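Local atomic coordinates of benzoylformate Decarboxylase (PDB entry 4K9Q), a protein that probably decarboxylates benzoylformate, using thiamine diphosphate held together with a magnesium ion. Residues 189-194 with 323-328; 216-221 with 241-246; 268-273 with 316-321. All blocks are in the same frame, centred on the assembly; numbering follows the deposited sequence.

Contact 1: 189-194 with 323-328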
ATOM      1  N   GLU A 189      22.194 -21.442 -24.874  1.00 17.52           N
ATOM      2  CA  GLU A 189      21.497 -20.667 -25.894  1.00 17.57           C
ATOM      3  C   GLU A 189      22.227 -19.353 -26.191  1.00 17.88           C
ATOM      4  O   GLU A 189      22.451 -18.997 -27.353  1.00 17.57           O
ATOM      5  CB  GLU A 189      20.064 -20.389 -25.442  1.00 18.58           C
ATOM      6  CG  GLU A 189      19.259 -19.558 -26.437  1.00 20.68           C
ATOM      7  CD  GLU A 189      17.956 -19.043 -25.854  1.00 26.33           C
ATOM      8  OE1 GLU A 189      17.489 -19.606 -24.834  1.00 26.83           O
ATOM      9  OE2 GLU A 189      17.401 -18.071 -26.415  1.00 27.68           O
ATOM     10  N   PHE A 190      22.602 -18.627 -25.140  1.00 14.00           N
ATOM     11  CA  PHE A 190      23.280 -17.347 -25.332  1.00 16.08           C
ATOM     12  C   PHE A 190      24.647 -17.536 -25.994  1.00 16.65           C
ATOM     13  O   PHE A 190      25.029 -16.771 -26.882  1.00 14.94           O
ATOM     14  CB  PHE A 190      23.433 -16.598 -24.002  1.00 16.46           C
ATOM     15  CG  PHE A 190      22.179 -15.899 -23.540  1.00 14.36           C
ATOM     16  CD1 PHE A 190      20.925 -16.355 -23.910  1.00 19.98           C
ATOM     17  CD2 PHE A 190      22.266 -14.769 -22.726  1.00 18.51           C
ATOM     18  CE1 PHE A 190      19.778 -15.708 -23.481  1.00 20.01           C
ATOM     19  CE2 PHE A 190      21.123 -14.118 -22.300  1.00 16.21           C
ATOM     20  CZ  PHE A 190      19.883 -14.576 -22.681  1.00 12.84           C
ATOM     21  N   ALA A 191      25.381 -18.561 -25.563  1.00 15.91           N
ATOM     22  CA  ALA A 191      26.694 -18.847 -26.139  1.00 18.47           C
ATOM     23  C   ALA A 191      26.572 -19.160 -27.628  1.00 21.59           C
ATOM     24  O   ALA A 191      27.381 -18.707 -28.436  1.00 19.29           O
ATOM     25  CB  ALA A 191      27.357 -19.998 -25.400  1.00 19.06           C
ATOM     26  N   GLN A 192      25.547 -19.922 -27.989  1.00 19.19           N
ATOM     27  CA  GLN A 192      25.308 -20.245 -29.393  1.00 23.33           C
ATOM     28  C   GLN A 192      25.071 -18.980 -30.218  1.00 21.23           C
ATOM     29  O   GLN A 192      25.612 -18.834 -31.319  1.00 19.74           O
ATOM     30  CB  GLN A 192      24.122 -21.196 -29.537  1.00 26.50           C
ATOM     31  CG  GLN A 192      24.390 -22.606 -29.032  1.00 32.30           C
ATOM     32  CD  GLN A 192      23.131 -23.464 -28.981  0.70 33.56           C
ATOM     33  OE1 GLN A 192      22.035 -23.011 -29.318  0.70 36.73           O
ATOM     34  NE2 GLN A 192      23.289 -24.713 -28.555  0.70 40.63           N
ATOM     35  N   ARG A 193      24.253 -18.069 -29.693  1.00 18.40           N
ATOM     36  CA  ARG A 193      23.986 -16.804 -30.383  1.00 21.01           C
ATOM     37  C   ARG A 193      25.279 -16.030 -30.565  1.00 18.36           C
ATOM     38  O   ARG A 193      25.560 -15.508 -31.644  1.00 20.50           O
ATOM     39  CB  ARG A 193      22.974 -15.955 -29.606  1.00 18.80           C
ATOM     40  CG  ARG A 193      21.584 -16.559 -29.537  1.00 18.69           C
ATOM     41  CD  ARG A 193      20.732 -16.121 -30.708  1.00 22.26           C
ATOM     42  NE  ARG A 193      20.466 -14.682 -30.685  1.00 24.68           N
ATOM     43  CZ  ARG A 193      19.534 -14.108 -29.928  1.00 23.64           C
ATOM     44  NH1 ARG A 193      18.781 -14.851 -29.125  1.00 21.44           N
ATOM     45  NH2 ARG A 193      19.360 -12.792 -29.967  1.00 24.45           N
ATOM     46  N   ILE A 194      26.074 -15.958 -29.504  1.00 17.79           N
ATOM     47  CA  ILE A 194      27.313 -15.189 -29.549  1.00 15.96           C
ATOM     48  C   ILE A 194      28.296 -15.785 -30.558  1.00 20.11           C
ATOM     49  O   ILE A 194      28.887 -15.069 -31.366  1.00 20.95           O
ATOM     50  CB  ILE A 194      27.970 -15.098 -28.159  1.00 16.40           C
ATOM     51  CG1 ILE A 194      27.084 -14.267 -27.225  1.00 17.16           C
ATOM     52  CG2 ILE A 194      29.355 -14.489 -28.266  1.00 18.37           C
ATOM     53  CD1 ILE A 194      27.500 -14.337 -25.767  1.00 17.38           C
ATOM     54  N   LEU A 323      32.184 -18.140 -20.606  1.00 20.46           N
ATOM     55  CA  LEU A 323      33.563 -18.244 -21.074  1.00 21.80           C
ATOM     56  C   LEU A 323      33.872 -19.676 -21.511  1.00 24.49           C
ATOM     57  O   LEU A 323      34.585 -19.889 -22.490  1.00 27.44           O
ATOM     58  CB  LEU A 323      34.535 -17.836 -19.969  1.00 20.11           C
ATOM     59  CG  LEU A 323      35.681 -16.853 -20.213  1.00 30.94           C
ATOM     60  CD1 LEU A 323      36.931 -17.339 -19.488  1.00 25.22           C
ATOM     61  CD2 LEU A 323      35.964 -16.619 -21.681  1.00 28.91           C
ATOM     62  N   LYS A 324      33.331 -20.646 -20.777  1.00 20.10           N
ATOM     63  CA  LYS A 324      33.555 -22.065 -21.065  1.00 25.30           C
ATOM     64  C   LYS A 324      33.047 -22.495 -22.440  1.00 28.63           C
ATOM     65  O   LYS A 324      33.522 -23.484 -22.999  1.00 28.89           O
ATOM     66  CB  LYS A 324      32.889 -22.939 -20.002  1.00 22.62           C
ATOM     67  CG  LYS A 324      33.463 -22.770 -18.612  1.00 23.62           C
ATOM     68  CD  LYS A 324      32.678 -23.565 -17.583  1.00 25.08           C
ATOM     69  CE  LYS A 324      33.306 -23.404 -16.212  1.00 27.40           C
ATOM     70  NZ  LYS A 324      32.549 -24.121 -15.150  1.00 34.84           N
ATOM     71  N   LEU A 325      32.082 -21.760 -22.983  1.00 25.84           N
ATOM     72  CA  LEU A 325      31.376 -22.210 -24.185  1.00 24.49           C
ATOM     73  C   LEU A 325      31.678 -21.395 -25.437  1.00 25.44           C
ATOM     74  O   LEU A 325      31.121 -21.665 -26.499  1.00 29.52           O
ATOM     75  CB  LEU A 325      29.866 -22.202 -23.945  1.00 23.65           C
ATOM     76  CG  LEU A 325      29.356 -23.035 -22.773  1.00 25.91           C
ATOM     77  CD1 LEU A 325      27.829 -22.976 -22.699  1.00 25.52           C
ATOM     78  CD2 LEU A 325      29.843 -24.477 -22.894  1.00 27.90           C
ATOM     79  N   ILE A 326      32.544 -20.395 -25.315  1.00 23.06           N
ATOM     80  CA  ILE A 326      32.836 -19.512 -26.436  1.00 25.15           C
ATOM     81  C   ILE A 326      34.292 -19.634 -26.864  1.00 28.62           C
ATOM     82  O   ILE A 326      35.192 -19.646 -26.028  1.00 29.99           O
ATOM     83  CB  ILE A 326      32.509 -18.048 -26.074  1.00 27.86           C
ATOM     84  CG1 ILE A 326      30.998 -17.880 -25.902  1.00 28.62           C
ATOM     85  CG2 ILE A 326      33.019 -17.105 -27.139  1.00 33.68           C
ATOM     86  CD1 ILE A 326      30.599 -16.513 -25.415  1.00 36.41           C
ATOM     87  N   ASP A 327      34.518 -19.725 -28.173  1.00 31.50           N
ATOM     88  CA  ASP A 327      35.874 -19.850 -28.705  1.00 30.32           C
ATOM     89  C   ASP A 327      36.537 -18.497 -28.944  1.00 24.29           C
ATOM     90  O   ASP A 327      35.872 -17.513 -29.275  1.00 27.35           O
ATOM     91  CB  ASP A 327      35.874 -20.658 -30.004  0.51 35.34           C
ATOM     92  CG  ASP A 327      35.688 -22.147 -29.767  1.00 44.76           C
ATOM     93  OD1 ASP A 327      36.208 -22.661 -28.751  1.00 43.04           O
ATOM     94  OD2 ASP A 327      35.022 -22.800 -30.600  1.00 50.49           O
ATOM     95  N   GLN A 328      37.854 -18.467 -28.781  1.00 26.48           N
ATOM     96  CA  GLN A 328      38.643 -17.273 -29.051  1.00 25.52           C
ATOM     97  C   GLN A 328      38.478 -16.774 -30.483  1.00 29.73           C
ATOM     98  O   GLN A 328      38.530 -17.554 -31.429  1.00 31.18           O
ATOM     99  CB  GLN A 328      40.118 -17.556 -28.791  1.00 26.87           C
ATOM    100  CG  GLN A 328      41.015 -16.375 -29.088  1.00 31.52           C
ATOM    101  CD  GLN A 328      40.812 -15.235 -28.108  1.00 32.09           C
ATOM    102  OE1 GLN A 328      40.947 -15.410 -26.893  1.00 30.90           O
ATOM    103  NE2 GLN A 328      40.485 -14.060 -28.631  1.00 26.41           N
TER
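Ala191 sets its methyl group against the base of the Leu325 side chain, CB to CB at 3.6 Å. Their CA atoms stand 6.1 Å apart, so the backbones of helix segment 189-194 and segment 323-328 approach closely at this pair, with only the CB atoms between them. Such a short spacing suits an alanine, whose single side-chain carbon occupies little room on the helix surface. The CG of Leu325 lies beside its own backbone N (chi1 -57°), and from there the CD1 branch reaches back along the helix to 4.0 Å from Ala191 CB. The same methyl group also meets the next residue: Ile326 CG1 lies 4.2 Å from Ala191 CB, a looser approach.

Farther along the helix, Ile194 and Ile326 meet by their methyl ends, with the two side chains crossing at about a right angle. CD1 of Ile326 reaches between the branches of Ile194, 3.7 Å from its CG2 and 3.8 Å from its CD1. An extended Ile326 chain, with chi2 at 174°, carries that methyl out to its partner. All these pairs are carbon to carbon. No hydrogen bond crosses the interface, and the helix satisfies its own amides internally, as in the Ile194 N to Phe190 O bond.

A type I turn from Leu323 to Ile326 presents Leu325 and Ile326 to the helix in succession. At its end, the carbonyl of Ile326 is hydrogen-bonded to Arg223, tying the chain to helix 214-224. Ile326 also packs on Phe220 and Leu224 of that helix, while Ile194 reaches Leu224, Leu266 and Val268 of strand 266-270, and Leu293 of strand 291-296. The chain leaving helix 315-323 thus runs between helices 184-196 and 214-224 on one face of the parallel sheet.

Contact 2: 216-221 with 241-246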
ATOM      1  N   ASP A 216      36.720 -11.331 -14.888  1.00 17.84           N
ATOM      2  CA  ASP A 216      35.903 -12.193 -15.735  1.00 16.82           C
ATOM      3  C   ASP A 216      35.295 -11.436 -16.913  1.00 15.33           C
ATOM      4  O   ASP A 216      35.124 -11.992 -17.991  1.00 16.97           O
ATOM      5  CB  ASP A 216      34.804 -12.860 -14.912  1.00 18.73           C
ATOM      6  CG  ASP A 216      35.342 -13.476 -13.635  1.00 26.19           C
ATOM      7  OD1 ASP A 216      35.341 -12.782 -12.590  1.00 24.97           O
ATOM      8  OD2 ASP A 216      35.785 -14.644 -13.685  1.00 24.64           O
ATOM      9  N   GLY A 217      34.971 -10.163 -16.703  1.00 15.65           N
ATOM     10  CA  GLY A 217      34.483  -9.325 -17.786  1.00 15.47           C
ATOM     11  C   GLY A 217      35.584  -9.052 -18.796  1.00 16.05           C
ATOM     12  O   GLY A 217      35.331  -9.001 -19.999  1.00 16.65           O
ATOM     13  N   ILE A 218      36.812  -8.879 -18.312  1.00 14.33           N
ATOM     14  CA  ILE A 218      37.956  -8.663 -19.196  1.00 14.07           C
ATOM     15  C   ILE A 218      38.225  -9.920 -20.018  1.00 16.33           C
ATOM     16  O   ILE A 218      38.400  -9.857 -21.241  1.00 15.70           O
ATOM     17  CB  ILE A 218      39.216  -8.285 -18.410  1.00 14.94           C
ATOM     18  CG1 ILE A 218      39.041  -6.905 -17.766  1.00 14.42           C
ATOM     19  CG2 ILE A 218      40.436  -8.267 -19.336  1.00 18.54           C
ATOM     20  CD1 ILE A 218      40.123  -6.578 -16.767  1.00 16.02           C
ATOM     21  N   ALA A 219      38.242 -11.067 -19.344  1.00 17.26           N
ATOM     22  CA  ALA A 219      38.456 -12.336 -20.034  1.00 15.50           C
ATOM     23  C   ALA A 219      37.429 -12.560 -21.141  1.00 17.32           C
ATOM     24  O   ALA A 219      37.781 -12.960 -22.255  1.00 19.41           O
ATOM     25  CB  ALA A 219      38.449 -13.493 -19.042  1.00 21.47           C
ATOM     26  N   PHE A 220      36.160 -12.301 -20.834  1.00 16.72           N
ATOM     27  CA  PHE A 220      35.073 -12.497 -21.787  1.00 16.91           C
ATOM     28  C   PHE A 220      35.250 -11.601 -23.013  1.00 18.75           C
ATOM     29  O   PHE A 220      35.149 -12.056 -24.145  1.00 18.37           O
ATOM     30  CB  PHE A 220      33.727 -12.211 -21.109  1.00 17.85           C
ATOM     31  CG  PHE A 220      32.539 -12.720 -21.877  1.00 19.27           C
ATOM     32  CD1 PHE A 220      32.305 -14.081 -21.988  1.00 20.49           C
ATOM     33  CD2 PHE A 220      31.659 -11.840 -22.483  1.00 18.42           C
ATOM     34  CE1 PHE A 220      31.208 -14.562 -22.698  1.00 25.38           C
ATOM     35  CE2 PHE A 220      30.558 -12.310 -23.196  1.00 23.32           C
ATOM     36  CZ  PHE A 220      30.334 -13.673 -23.303  1.00 24.66           C
ATOM     37  N   ALA A 221      35.516 -10.321 -22.778  1.00 13.22           N
ATOM     38  CA  ALA A 221      35.681  -9.358 -23.861  1.00 15.00           C
ATOM     39  C   ALA A 221      36.874  -9.712 -24.748  1.00 16.96           C
ATOM     40  O   ALA A 221      36.816  -9.575 -25.970  1.00 18.58           O
ATOM     41  CB  ALA A 221      35.857  -7.948 -23.293  1.00 16.99           C
ATOM     42  N   GLU A 241      38.908   1.331 -18.268  1.00 11.55           N
ATOM     43  CA  GLU A 241      38.549   2.316 -19.286  1.00 13.56           C
ATOM     44  C   GLU A 241      39.711   2.709 -20.199  1.00 13.23           C
ATOM     45  O   GLU A 241      39.531   3.470 -21.159  1.00 15.23           O
ATOM     46  CB  GLU A 241      37.874   3.526 -18.633  1.00 13.64           C
ATOM     47  CG  GLU A 241      36.596   3.081 -17.911  1.00 12.97           C
ATOM     48  CD  GLU A 241      35.819   4.207 -17.265  1.00 16.80           C
ATOM     49  OE1 GLU A 241      36.412   5.267 -16.962  1.00 15.69           O
ATOM     50  OE2 GLU A 241      34.599   4.014 -17.054  1.00 16.59           O
ATOM     51  N   ASP A 242      40.897   2.186 -19.903  1.00 16.18           N
ATOM     52  CA  ASP A 242      42.025   2.351 -20.818  1.00 18.35           C
ATOM     53  C   ASP A 242      42.333   1.058 -21.600  1.00 20.03           C
ATOM     54  O   ASP A 242      43.305   0.997 -22.353  1.00 21.15           O
ATOM     55  CB  ASP A 242      43.264   2.870 -20.080  1.00 22.45           C
ATOM     56  CG  ASP A 242      43.670   1.984 -18.921  1.00 24.05           C
ATOM     57  OD1 ASP A 242      42.927   1.023 -18.606  0.80 27.21           O
ATOM     58  OD2 ASP A 242      44.729   2.249 -18.314  0.61 27.11           O
ATOM     59  N   HIS A 243      41.498   0.042 -21.433  1.00 19.22           N
ATOM     60  CA  HIS A 243      41.661  -1.206 -22.174  1.00 15.55           C
ATOM     61  C   HIS A 243      41.394  -0.940 -23.658  1.00 17.93           C
ATOM     62  O   HIS A 243      40.471  -0.198 -24.007  1.00 15.93           O
ATOM     63  CB  HIS A 243      40.690  -2.259 -21.640  1.00 15.22           C
ATOM     64  CG  HIS A 243      40.961  -3.646 -22.133  1.00 17.24           C
ATOM     65  ND1 HIS A 243      40.619  -4.069 -23.399  1.00 19.39           N
ATOM     66  CD2 HIS A 243      41.534  -4.710 -21.523  1.00 19.11           C
ATOM     67  CE1 HIS A 243      40.970  -5.335 -23.549  1.00 19.75           C
ATOM     68  NE2 HIS A 243      41.526  -5.747 -22.423  1.00 17.34           N
ATOM     69  N   PRO A 244      42.212  -1.533 -24.546  1.00 18.75           N
ATOM     70  CA  PRO A 244      42.066  -1.289 -25.988  1.00 20.56           C
ATOM     71  C   PRO A 244      40.664  -1.555 -26.533  1.00 16.85           C
ATOM     72  O   PRO A 244      40.271  -0.948 -27.530  1.00 20.00           O
ATOM     73  CB  PRO A 244      43.074  -2.258 -26.618  1.00 19.27           C
ATOM     74  CG  PRO A 244      43.467  -3.209 -25.517  1.00 28.55           C
ATOM     75  CD  PRO A 244      43.354  -2.412 -24.255  1.00 21.36           C
ATOM     76  N   LEU A 245      39.915  -2.446 -25.895  1.00 14.98           N
ATOM     77  CA  LEU A 245      38.581  -2.764 -26.379  1.00 15.00           C
ATOM     78  C   LEU A 245      37.531  -1.748 -25.923  1.00 15.57           C
ATOM     79  O   LEU A 245      36.433  -1.689 -26.483  1.00 14.61           O
ATOM     80  CB  LEU A 245      38.175  -4.180 -25.960  1.00 17.14           C
ATOM     81  CG  LEU A 245      38.965  -5.337 -26.576  1.00 17.94           C
ATOM     82  CD1 LEU A 245      38.451  -6.668 -26.048  1.00 18.65           C
ATOM     83  CD2 LEU A 245      38.859  -5.295 -28.092  1.00 19.85           C
ATOM     84  N   PHE A 246      37.867  -0.942 -24.918  1.00 15.17           N
ATOM     85  CA  PHE A 246      36.863  -0.065 -24.319  1.00 13.80           C
ATOM     86  C   PHE A 246      36.582   1.158 -25.176  1.00 16.40           C
ATOM     87  O   PHE A 246      37.505   1.895 -25.534  1.00 15.93           O
ATOM     88  CB  PHE A 246      37.271   0.387 -22.924  1.00 13.69           C
ATOM     89  CG  PHE A 246      36.209   1.194 -22.242  1.00 13.94           C
ATOM     90  CD1 PHE A 246      35.048   0.580 -21.788  1.00 14.38           C
ATOM     91  CD2 PHE A 246      36.362   2.556 -22.059  1.00 15.29           C
ATOM     92  CE1 PHE A 246      34.062   1.319 -21.162  1.00 13.83           C
ATOM     93  CE2 PHE A 246      35.378   3.299 -21.430  1.00 15.16           C
ATOM     94  CZ  PHE A 246      34.228   2.682 -20.985  1.00 12.87           C
TER
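Ile218 brings its CG2 methyl obliquely to the His243 ring, 4.1 Å from NE2, and Ala221, three residues on along helix 214-224, receives the end of Leu245. CD1 of Leu245 lies 4.0 Å from Ala221 CB and closer still, 3.3 Å, to Ala221 O, so this methyl rests on both side chain and carbonyl.

The imidazole is fixed from several sides. With CG anti to the backbone N (chi1 -168°), the ring folds over its own turn, where His243 ND1 accepts Leu245 N at 3.1 Å. The bond is nearly straight, at 168°, with the donor in the ring plane. Pro244 CD sits 3.2 Å above one face, near the rim, and Phe239 pairs with the ring edge-to-face. NE2 is hydrogen-bonded to Glu222, the helix residue just after Ala221. An alanine in place of His243 would probably leave the Leu245 amide and the Glu222 carboxylate without these mates and open a gap beside Ile218.

A type I turn from His243 to Phe246 leads into 246-249, within this chain the outermost strand of a parallel sheet ordered 3-2-1-4-5-6. Helix 214-224 lies in the crossover between parallel strands 201-204 and 228-230, a Rossmann-like topology consistent with this family's central domain.

Contact 3: 268-273 with 316-321; sequences VVIGAP and KLFLIE
One methyl group, CD1 of Ile270, makes both close contacts of strand segment 268-273 with helix segment 316-321. It presses on Leu319 CD2 at 3.5 Å, tighter than usual for two carbons, and lies 4.0 Å from Phe318 CE2. The second approach is to the rim of the ring: the methyl sits near the ring plane, and the two side chains cross at about a right angle. CG of Phe318 stands anti to its backbone N (chi1 174°), which swings the ring out from the helix to meet the strand. Leu319 leaves its backbone at a slant to the strand, and it is the tip of the chain that closes the distance, the CA atoms of Ile270 and Leu319 being 8.5 Å apart.

In the next shell, Phe220 touches both Ile270 and Leu319, and Phe318 leans on Val295. Backbone bonding of Ile270 to Ile203 fixes the strand residue, while Asp314 takes the amide of Leu317 near the start of the helix.

Strand 266-270 is central in the parallel sheet, between 201-204 and 291-296; helix 315-323 covers it beside helix 214-224, and Leu317 packs on Pro184 of the second subunit.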
ATOM      1  N   VAL A 268      25.222  -7.559 -26.689  1.00 13.23           N
ATOM      2  CA  VAL A 268      25.284  -8.392 -25.498  1.00 13.93           C
ATOM      3  C   VAL A 268      25.439  -7.520 -24.245  1.00 14.01           C
ATOM      4  O   VAL A 268      26.506  -6.948 -23.997  1.00 13.40           O
ATOM      5  CB  VAL A 268      26.444  -9.403 -25.583  1.00 13.40           C
ATOM      6  CG1 VAL A 268      26.443 -10.324 -24.361  1.00 13.07           C
ATOM      7  CG2 VAL A 268      26.332 -10.234 -26.861  1.00 16.50           C
ATOM      8  N   VAL A 269      24.368  -7.417 -23.463  1.00 12.24           N
ATOM      9  CA  VAL A 269      24.369  -6.568 -22.272  1.00 12.76           C
ATOM     10  C   VAL A 269      24.538  -7.409 -21.015  1.00 12.52           C
ATOM     11  O   VAL A 269      23.694  -8.258 -20.716  1.00 13.62           O
ATOM     12  CB  VAL A 269      23.044  -5.783 -22.161  1.00 10.76           C
ATOM     13  CG1 VAL A 269      23.094  -4.805 -20.987  1.00 12.84           C
ATOM     14  CG2 VAL A 269      22.740  -5.055 -23.481  1.00 12.58           C
ATOM     15  N   ILE A 270      25.617  -7.178 -20.273  1.00 12.90           N
ATOM     16  CA  ILE A 270      25.875  -7.949 -19.061  1.00 13.76           C
ATOM     17  C   ILE A 270      25.868  -7.060 -17.818  1.00 12.08           C
ATOM     18  O   ILE A 270      26.698  -6.157 -17.691  1.00 14.64           O
ATOM     19  CB  ILE A 270      27.215  -8.724 -19.165  1.00 14.15           C
ATOM     20  CG1 ILE A 270      27.190  -9.655 -20.385  1.00 18.15           C
ATOM     21  CG2 ILE A 270      27.468  -9.538 -17.902  1.00 14.61           C
ATOM     22  CD1 ILE A 270      28.477 -10.416 -20.578  1.00 25.36           C
ATOM     23  N   GLY A 271      24.920  -7.308 -16.914  1.00 11.75           N
ATOM     24  CA  GLY A 271      24.915  -6.645 -15.612  1.00 11.71           C
ATOM     25  C   GLY A 271      24.309  -5.249 -15.589  1.00 12.81           C
ATOM     26  O   GLY A 271      24.682  -4.399 -14.762  1.00 11.87           O
ATOM     27  N   ALA A 272      23.358  -5.012 -16.486  1.00 13.01           N
ATOM     28  CA  ALA A 272      22.751  -3.695 -16.635  1.00 10.56           C
ATOM     29  C   ALA A 272      21.278  -3.774 -16.992  1.00 11.23           C
ATOM     30  O   ALA A 272      20.829  -4.745 -17.605  1.00 12.44           O
ATOM     31  CB  ALA A 272      23.477  -2.921 -17.727  1.00 10.25           C
ATOM     32  N   PRO A 273      20.528  -2.720 -16.648  1.00 11.32           N
ATOM     33  CA  PRO A 273      19.196  -2.502 -17.223  1.00 12.55           C
ATOM     34  C   PRO A 273      19.297  -2.343 -18.740  1.00 13.32           C
ATOM     35  O   PRO A 273      20.337  -1.943 -19.285  1.00 11.88           O
ATOM     36  CB  PRO A 273      18.765  -1.154 -16.627  1.00 15.06           C
ATOM     37  CG  PRO A 273      19.670  -0.922 -15.451  1.00 14.17           C
ATOM     38  CD  PRO A 273      20.958  -1.602 -15.785  1.00 12.50           C
ATOM     39  N   LYS A 316      29.100 -12.477 -12.287  1.00 14.31           N
ATOM     40  CA  LYS A 316      30.310 -13.285 -12.220  1.00 15.84           C
ATOM     41  C   LYS A 316      30.012 -14.728 -12.626  1.00 14.02           C
ATOM     42  O   LYS A 316      30.724 -15.312 -13.453  1.00 16.02           O
ATOM     43  CB  LYS A 316      30.940 -13.230 -10.826  1.00 15.33           C
ATOM     44  CG  LYS A 316      32.361 -13.769 -10.805  1.00 18.06           C
ATOM     45  CD  LYS A 316      33.022 -13.591  -9.459  1.00 18.68           C
ATOM     46  CE  LYS A 316      34.450 -14.117  -9.507  1.00 29.43           C
ATOM     47  NZ  LYS A 316      35.084 -14.133  -8.166  1.00 38.23           N
ATOM     48  N   LEU A 317      28.958 -15.295 -12.053  1.00 13.77           N
ATOM     49  CA  LEU A 317      28.588 -16.670 -12.361  1.00 16.11           C
ATOM     50  C   LEU A 317      28.292 -16.835 -13.852  1.00 17.15           C
ATOM     51  O   LEU A 317      28.713 -17.817 -14.465  1.00 16.21           O
ATOM     52  CB  LEU A 317      27.401 -17.113 -11.519  1.00 13.81           C
ATOM     53  CG  LEU A 317      27.741 -17.174 -10.030  1.00 14.60           C
ATOM     54  CD1 LEU A 317      26.578 -17.722  -9.235  1.00 13.61           C
ATOM     55  CD2 LEU A 317      28.971 -18.029  -9.812  1.00 14.38           C
ATOM     56  N   PHE A 318      27.593 -15.870 -14.447  1.00 13.50           N
ATOM     57  CA  PHE A 318      27.335 -15.951 -15.883  1.00 15.71           C
ATOM     58  C   PHE A 318      28.611 -15.870 -16.715  1.00 14.80           C
ATOM     59  O   PHE A 318      28.810 -16.667 -17.623  1.00 15.09           O
ATOM     60  CB  PHE A 318      26.379 -14.873 -16.381  1.00 16.27           C
ATOM     61  CG  PHE A 318      26.245 -14.872 -17.876  1.00 14.95           C
ATOM     62  CD1 PHE A 318      25.385 -15.767 -18.506  1.00 14.74           C
ATOM     63  CD2 PHE A 318      27.028 -14.034 -18.654  1.00 16.13           C
ATOM     64  CE1 PHE A 318      25.282 -15.791 -19.894  1.00 15.34           C
ATOM     65  CE2 PHE A 318      26.936 -14.056 -20.031  1.00 17.37           C
ATOM     66  CZ  PHE A 318      26.061 -14.933 -20.651  1.00 16.45           C
ATOM     67  N   LEU A 319      29.461 -14.895 -16.423  1.00 13.86           N
ATOM     68  CA  LEU A 319      30.677 -14.707 -17.215  1.00 15.34           C
ATOM     69  C   LEU A 319      31.583 -15.944 -17.153  1.00 17.95           C
ATOM     70  O   LEU A 319      32.182 -16.340 -18.150  1.00 19.78           O
ATOM     71  CB  LEU A 319      31.427 -13.453 -16.758  1.00 17.66           C
ATOM     72  CG  LEU A 319      30.740 -12.149 -17.178  1.00 14.91           C
ATOM     73  CD1 LEU A 319      31.230 -10.973 -16.339  1.00 13.02           C
ATOM     74  CD2 LEU A 319      30.950 -11.892 -18.675  1.00 17.54           C
ATOM     75  N   ILE A 320      31.670 -16.555 -15.980  1.00 16.47           N
ATOM     76  CA  ILE A 320      32.462 -17.772 -15.814  1.00 18.54           C
ATOM     77  C   ILE A 320      31.898 -18.924 -16.656  1.00 20.69           C
ATOM     78  O   ILE A 320      32.639 -19.619 -17.357  1.00 20.45           O
ATOM     79  CB  ILE A 320      32.547 -18.181 -14.326  1.00 18.94           C
ATOM     80  CG1 ILE A 320      33.426 -17.186 -13.561  1.00 19.25           C
ATOM     81  CG2 ILE A 320      33.105 -19.583 -14.193  1.00 24.30           C
ATOM     82  CD1 ILE A 320      33.304 -17.307 -12.069  1.00 21.22           C
ATOM     83  N   GLU A 321      30.581 -19.105 -16.614  1.00 17.06           N
ATOM     84  CA  GLU A 321      29.950 -20.177 -17.372  1.00 19.81           C
ATOM     85  C   GLU A 321      30.012 -19.943 -18.885  1.00 20.36           C
ATOM     86  O   GLU A 321      30.223 -20.877 -19.661  1.00 21.19           O
ATOM     87  CB  GLU A 321      28.501 -20.383 -16.918  1.00 18.85           C
ATOM     88  CG  GLU A 321      28.374 -20.988 -15.519  1.00 19.40           C
ATOM     89  CD  GLU A 321      29.233 -22.233 -15.346  1.00 29.15           C
ATOM     90  OE1 GLU A 321      29.038 -23.205 -16.106  1.00 27.16           O
ATOM     91  OE2 GLU A 321      30.116 -22.238 -14.458  1.00 35.00           O
TER

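How the contacts relate
All three contacts belong to the sheet-and-helix architecture of the central domain, away from the thiamine diphosphate and magnesium sites. Contact 3 is buried throughout and purely apolar, joining an inner strand to a helix. Contact 1 is likewise carbon against carbon, though Leu325 leaves its edge exposed. Contact 2 is only partly buried and alone includes a polar ring. Helix 214-224 makes contact 2 through Ile218 and Ala221, whereas its Phe220 serves the other two: Phe220 CE1 is 3.4 Å from Ile326 CD1 of contact 1, and Phe220 CE2 is 3.8 Å from Ile270 CD1 of contact 3. Contacts 1 and 3, with centres about 12 Å apart, also meet directly through Ile194 and Val268.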